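Local coordinates for protein anaphase-promoting complex subunit cut9 (Schizosaccharomyces pombe, PDB 2XPI) that serves as a TPR-repeat subunit of the anaphase-promoting complex, the E3 ubiquitin ligase that controls progression through mitosis and G1, at residues A[548-553]-A[577-582]; A[554-559]-A[570-575]. All blocks are in the same frame, centred on the assembly; numbering follows the deposited sequence.

Contact 1: A[548-553]-A[577-582]; sequences NDANVH and LAISPN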
loop_
_atom_site.group_PDB
_atom_site.type_symbol
_atom_site.label_atom_id
_atom_site.label_comp_id
_atom_site.label_asym_id
_atom_site.label_seq_id
_atom_site.Cartn_x
_atom_site.Cartn_y
_atom_site.Cartn_z
ATOM N N ASN A 548 45.782 -29.441 8.712
ATOM C CA ASN A 548 45.670 -30.821 8.225
ATOM C C ASN A 548 45.581 -30.996 6.702
ATOM O O ASN A 548 44.487 -31.187 6.147
ATOM C CB ASN A 548 44.464 -31.511 8.871
ATOM C CG ASN A 548 43.147 -31.083 8.244
ATOM O OD1 ASN A 548 42.869 -29.888 8.114
ATOM N ND2 ASN A 548 42.341 -32.058 7.826
ATOM N N ASP A 549 46.718 -30.964 6.018
ATOM C CA ASP A 549 46.679 -31.205 4.582
ATOM C C ASP A 549 47.567 -32.367 4.159
ATOM O O ASP A 549 48.782 -32.334 4.332
ATOM C CB ASP A 549 47.012 -29.939 3.794
ATOM C CG ASP A 549 46.232 -29.848 2.498
ATOM O OD1 ASP A 549 46.865 -29.841 1.421
ATOM O OD2 ASP A 549 44.982 -29.802 2.555
ATOM N N ALA A 550 46.942 -33.398 3.608
ATOM C CA ALA A 550 47.669 -34.587 3.213
ATOM C C ALA A 550 48.493 -34.304 1.975
ATOM O O ALA A 550 49.602 -34.812 1.828
ATOM C CB ALA A 550 46.715 -35.741 2.961
ATOM N N ASN A 551 47.967 -33.486 1.075
ATOM C CA ASN A 551 48.708 -33.241 -0.151
ATOM C C ASN A 551 50.014 -32.454 0.018
ATOM O O ASN A 551 50.968 -32.715 -0.710
ATOM C CB ASN A 551 47.836 -32.647 -1.257
ATOM C CG ASN A 551 48.556 -32.624 -2.604
ATOM O OD1 ASN A 551 49.312 -31.690 -2.900
ATOM N ND2 ASN A 551 48.346 -33.666 -3.412
ATOM N N VAL A 552 50.078 -31.512 0.961
ATOM C CA VAL A 552 51.345 -30.809 1.186
ATOM C C VAL A 552 52.391 -31.643 1.953
ATOM O O VAL A 552 53.589 -31.411 1.813
ATOM C CB VAL A 552 51.196 -29.336 1.733
ATOM C CG1 VAL A 552 49.763 -28.989 2.007
ATOM C CG2 VAL A 552 52.052 -29.107 2.971
ATOM N N HIS A 553 51.945 -32.632 2.725
ATOM C CA HIS A 553 52.873 -33.582 3.350
ATOM C C HIS A 553 53.500 -34.491 2.314
ATOM O O HIS A 553 54.700 -34.786 2.368
ATOM C CB HIS A 553 52.161 -34.451 4.374
ATOM C CG HIS A 553 52.050 -33.818 5.715
ATOM N ND1 HIS A 553 53.075 -33.845 6.632
ATOM C CD2 HIS A 553 51.047 -33.116 6.288
ATOM C CE1 HIS A 553 52.704 -33.197 7.720
ATOM N NE2 HIS A 553 51.476 -32.747 7.539
ATOM N N LEU A 577 48.997 -40.416 4.816
ATOM C CA LEU A 577 48.195 -41.632 4.900
ATOM C C LEU A 577 47.352 -41.707 6.165
ATOM O O LEU A 577 46.491 -42.573 6.295
ATOM C CB LEU A 577 49.095 -42.857 4.806
ATOM C CG LEU A 577 49.801 -42.936 3.456
ATOM C CD1 LEU A 577 50.828 -44.060 3.420
ATOM C CD2 LEU A 577 48.771 -43.084 2.341
ATOM N N ALA A 578 47.601 -40.801 7.101
ATOM C CA ALA A 578 46.796 -40.738 8.307
ATOM C C ALA A 578 45.628 -39.780 8.093
ATOM O O ALA A 578 44.515 -40.037 8.547
ATOM C CB ALA A 578 47.638 -40.315 9.490
ATOM N N ILE A 579 45.879 -38.681 7.388
ATOM C CA ILE A 579 44.814 -37.735 7.063
ATOM C C ILE A 579 43.877 -38.315 6.001
ATOM O O ILE A 579 42.691 -37.999 5.972
ATOM C CB ILE A 579 45.381 -36.374 6.604
ATOM C CG1 ILE A 579 46.112 -35.688 7.764
ATOM C CG2 ILE A 579 44.273 -35.484 6.066
ATOM C CD1 ILE A 579 47.522 -35.248 7.434
ATOM N N SER A 580 44.421 -39.171 5.141
ATOM C CA SER A 580 43.637 -39.882 4.137
ATOM C C SER A 580 44.370 -41.158 3.737
ATOM O O SER A 580 45.228 -41.136 2.854
ATOM C CB SER A 580 43.404 -39.003 2.913
ATOM O OG SER A 580 44.618 -38.765 2.222
ATOM N N PRO A 581 44.034 -42.273 4.400
ATOM C CA PRO A 581 44.740 -43.561 4.315
ATOM C C PRO A 581 44.656 -44.230 2.948
ATOM O O PRO A 581 45.280 -45.263 2.720
ATOM C CB PRO A 581 44.016 -44.425 5.359
ATOM C CG PRO A 581 43.313 -43.448 6.254
ATOM C CD PRO A 581 42.926 -42.316 5.367
ATOM N N ASN A 582 43.897 -43.632 2.044
ATOM C CA ASN A 582 43.576 -44.277 0.780
ATOM C C ASN A 582 44.355 -43.705 -0.399
ATOM O O ASN A 582 44.556 -44.386 -1.403
ATOM C CB ASN A 582 42.070 -44.175 0.520
ATOM C CG ASN A 582 41.285 -43.779 1.768
ATOM O OD1 ASN A 582 41.452 -42.674 2.301
ATOM N ND2 ASN A 582 40.428 -44.681 2.240
#

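Contact 2: A[554-559]-A[570-575]; sequences TAIALV and ITHLHE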
loop_
_atom_site.group_PDB
_atom_site.type_symbol
_atom_site.label_atom_id
_atom_site.label_comp_id
_atom_site.label_asym_id
_atom_site.label_seq_id
_atom_site.Cartn_x
_atom_site.Cartn_y
_atom_site.Cartn_z
ATOM N N THR A 554 52.671 -34.958 1.386
ATOM C CA THR A 554 53.137 -35.762 0.273
ATOM C C THR A 554 54.129 -34.934 -0.549
ATOM O O THR A 554 55.194 -35.422 -0.928
ATOM C CB THR A 554 51.945 -36.225 -0.598
ATOM O OG1 THR A 554 51.057 -37.039 0.189
ATOM C CG2 THR A 554 52.424 -37.013 -1.827
ATOM N N ALA A 555 53.789 -33.671 -0.792
ATOM C CA ALA A 555 54.666 -32.770 -1.541
ATOM C C ALA A 555 56.033 -32.683 -0.893
ATOM O O ALA A 555 57.048 -32.784 -1.564
ATOM C CB ALA A 555 54.053 -31.386 -1.636
ATOM N N ILE A 556 56.038 -32.475 0.420
ATOM C CA ILE A 556 57.254 -32.348 1.221
ATOM C C ILE A 556 58.127 -33.607 1.139
ATOM O O ILE A 556 59.357 -33.524 1.022
ATOM C CB ILE A 556 56.897 -32.008 2.691
ATOM C CG1 ILE A 556 56.329 -30.590 2.776
ATOM C CG2 ILE A 556 58.090 -32.076 3.589
ATOM C CD1 ILE A 556 55.894 -30.224 4.154
ATOM N N ALA A 557 57.484 -34.768 1.188
ATOM C CA ALA A 557 58.179 -36.038 1.030
ATOM C C ALA A 557 58.785 -36.139 -0.380
ATOM O O ALA A 557 59.970 -36.440 -0.551
ATOM C CB ALA A 557 57.227 -37.196 1.304
ATOM N N LEU A 558 57.978 -35.863 -1.396
ATOM C CA LEU A 558 58.517 -35.860 -2.736
ATOM C C LEU A 558 59.813 -35.048 -2.763
ATOM O O LEU A 558 60.811 -35.468 -3.355
ATOM C CB LEU A 558 57.512 -35.324 -3.751
ATOM C CG LEU A 558 58.068 -35.314 -5.173
ATOM C CD1 LEU A 558 58.795 -36.643 -5.500
ATOM C CD2 LEU A 558 56.965 -35.031 -6.176
ATOM N N VAL A 559 59.812 -33.888 -2.123
ATOM C CA VAL A 559 61.019 -33.081 -2.120
ATOM C C VAL A 559 62.150 -33.784 -1.351
ATOM O O VAL A 559 63.290 -33.827 -1.820
ATOM C CB VAL A 559 60.763 -31.671 -1.566
ATOM C CG1 VAL A 559 62.067 -30.954 -1.319
ATOM C CG2 VAL A 559 59.921 -30.895 -2.532
ATOM N N ILE A 570 59.721 -40.412 4.826
ATOM C CA ILE A 570 58.891 -41.475 5.393
ATOM C C ILE A 570 57.919 -40.995 6.474
ATOM O O ILE A 570 56.760 -41.399 6.484
ATOM C CB ILE A 570 59.750 -42.648 5.936
ATOM C CG1 ILE A 570 60.175 -43.557 4.792
ATOM C CG2 ILE A 570 58.965 -43.484 6.925
ATOM C CD1 ILE A 570 61.451 -44.293 5.058
ATOM N N THR A 571 58.379 -40.135 7.375
ATOM C CA THR A 571 57.511 -39.635 8.442
ATOM C C THR A 571 56.383 -38.718 7.923
ATOM O O THR A 571 55.291 -38.664 8.505
ATOM C CB THR A 571 58.328 -38.914 9.523
ATOM O OG1 THR A 571 59.167 -37.938 8.897
ATOM C CG2 THR A 571 59.209 -39.913 10.280
ATOM N N HIS A 572 56.651 -38.009 6.825
ATOM C CA HIS A 572 55.668 -37.117 6.206
ATOM C C HIS A 572 54.623 -37.905 5.427
ATOM O O HIS A 572 53.469 -37.504 5.342
ATOM C CB HIS A 572 56.356 -36.104 5.283
ATOM C CG HIS A 572 56.873 -34.894 5.991
ATOM N ND1 HIS A 572 56.073 -33.813 6.307
ATOM C CD2 HIS A 572 58.109 -34.595 6.459
ATOM C CE1 HIS A 572 56.796 -32.899 6.927
ATOM N NE2 HIS A 572 58.035 -33.349 7.036
ATOM N N LEU A 573 55.043 -39.024 4.848
ATOM C CA LEU A 573 54.130 -39.905 4.124
ATOM C C LEU A 573 53.189 -40.586 5.121
ATOM O O LEU A 573 52.020 -40.824 4.820
ATOM C CB LEU A 573 54.915 -40.943 3.310
ATOM C CG LEU A 573 55.010 -40.756 1.791
ATOM C CD1 LEU A 573 54.513 -39.395 1.364
ATOM C CD2 LEU A 573 56.433 -41.003 1.257
ATOM N N HIS A 574 53.703 -40.885 6.312
ATOM C CA HIS A 574 52.868 -41.423 7.375
ATOM C C HIS A 574 51.790 -40.421 7.813
ATOM O O HIS A 574 50.676 -40.815 8.148
ATOM C CB HIS A 574 53.713 -41.872 8.571
ATOM C CG HIS A 574 54.444 -43.160 8.349
ATOM N ND1 HIS A 574 53.799 -44.339 8.034
ATOM C CD2 HIS A 574 55.763 -43.461 8.411
ATOM C CE1 HIS A 574 54.690 -45.305 7.900
ATOM N NE2 HIS A 574 55.889 -44.798 8.119
ATOM N N GLU A 575 52.115 -39.132 7.807
ATOM C CA GLU A 575 51.110 -38.106 8.091
ATOM C C GLU A 575 50.015 -38.047 7.025
ATOM O O GLU A 575 48.832 -37.969 7.355
ATOM C CB GLU A 575 51.748 -36.722 8.257
ATOM C CG GLU A 575 52.410 -36.496 9.600
ATOM C CD GLU A 575 51.429 -36.602 10.762
ATOM O OE1 GLU A 575 51.848 -37.080 11.840
ATOM O OE2 GLU A 575 50.245 -36.216 10.601
#

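Contact 1: A[548-553]-A[577-582]
A550 and I579 meet side chain to side chain, and their apolar contact is the centre of this pairing. CB of A550 lies 3.9 Å from CB of I579. CG2 of I579 comes to 4.0 Å from the same A550 CB. Both residues point their side chains at the other segment, and their CA atoms are 5.7 Å apart. A methyl is small enough to let the two backbones come this near. The two branches of I579 divide the work. CG2 is anti to the backbone N (chi1 of I579 is -66°) and turns to A550 and the N548 backbone, where N548 O is 4.3 Å away. CD1, at the end of the other branch, reaches the H553 ring obliquely, 4.3 Å from CD2.

Polar atoms add little across the two segments. OG of S580 rests against the A550 methyl at 3.8 Å, a plain van der Waals contact. S580 is also where the chain leaves helical geometry. The ND1 atom of H553 probably shares a hydrogen bond with ND1 of H572, and the backbone O of A550 accepts from S576 OG, so polar ties to helix 566-579 lie just beside the apolar patch. N551 hydrogen-bonds through OD1 to the backbone of a chain of a different protein.

The contact joins the start of helix 550-562 to the end of helix 566-579, the two antiparallel helices of TPR 14. It is a surface contact. V552 and H553 pack on L543 of helix 532-545, while L577 packs on helix 584-592.

Contact 2: A[554-559]-A[570-575]
I556 holds CG2 anti to its backbone N and CG1 beside it (chi1 -69°), which sets CG2 over the ring of H572. On the other helix CG of H572 is anti to the carbonyl carbon and beside the backbone N, and the imidazole turns its face to that methyl. The result is a CH-pi contact. CG2 of I556 stands 3.6 Å from the H572 ring centroid, only 6° off the normal. CD1 of I556 also touches the ring, 4.0 Å from CE1 of H572.

These residues belong to the A and B helices of TPR 14, a helix-turn-helix hairpin. Their axes approach to 8.1 Å here and run antiparallel at 161°. A557 packs between the helices. Its CB touches CD1 of L573 at 3.5 Å and also faces CB of H572 at 4.2 Å. The same CD1 of L573 reaches CA of T554 at 4.0 Å.

The strongest polar partner of H572 is H553, in contact 1. With an alanine here in place of H572, the CG2 methyl of I556 would probably lose the ring it lies over, and H553 ND1 its partner. OG1 of T554 is hydrogen-bonded to S576 OG and to the backbone O of A550. I556 also packs on helix 532-545, and L573 and T554 on helix 584-592. T554, A555 and L558 pack on apolar side chains of a chain of another protein.

From the N terminus, the chain enters at 548-553, runs on through 554-559, turns, and comes back through 570-575 to 577-582. Contact 2 closes the inner loop, with 10 residues between its segments. Contact 1 closes the outer one, with 23, so contact 2 is nested within contact 1 and the two do not cross. Both join helix 550-562 to helix 566-579, at successive levels of one TPR hairpin, their centres about 9 Å apart. H553 of contact 1 meets H572 of contact 2 directly, the two ND1 atoms being 3.0 Å apart. Helices 532-545 and 584-592 pack beside both levels.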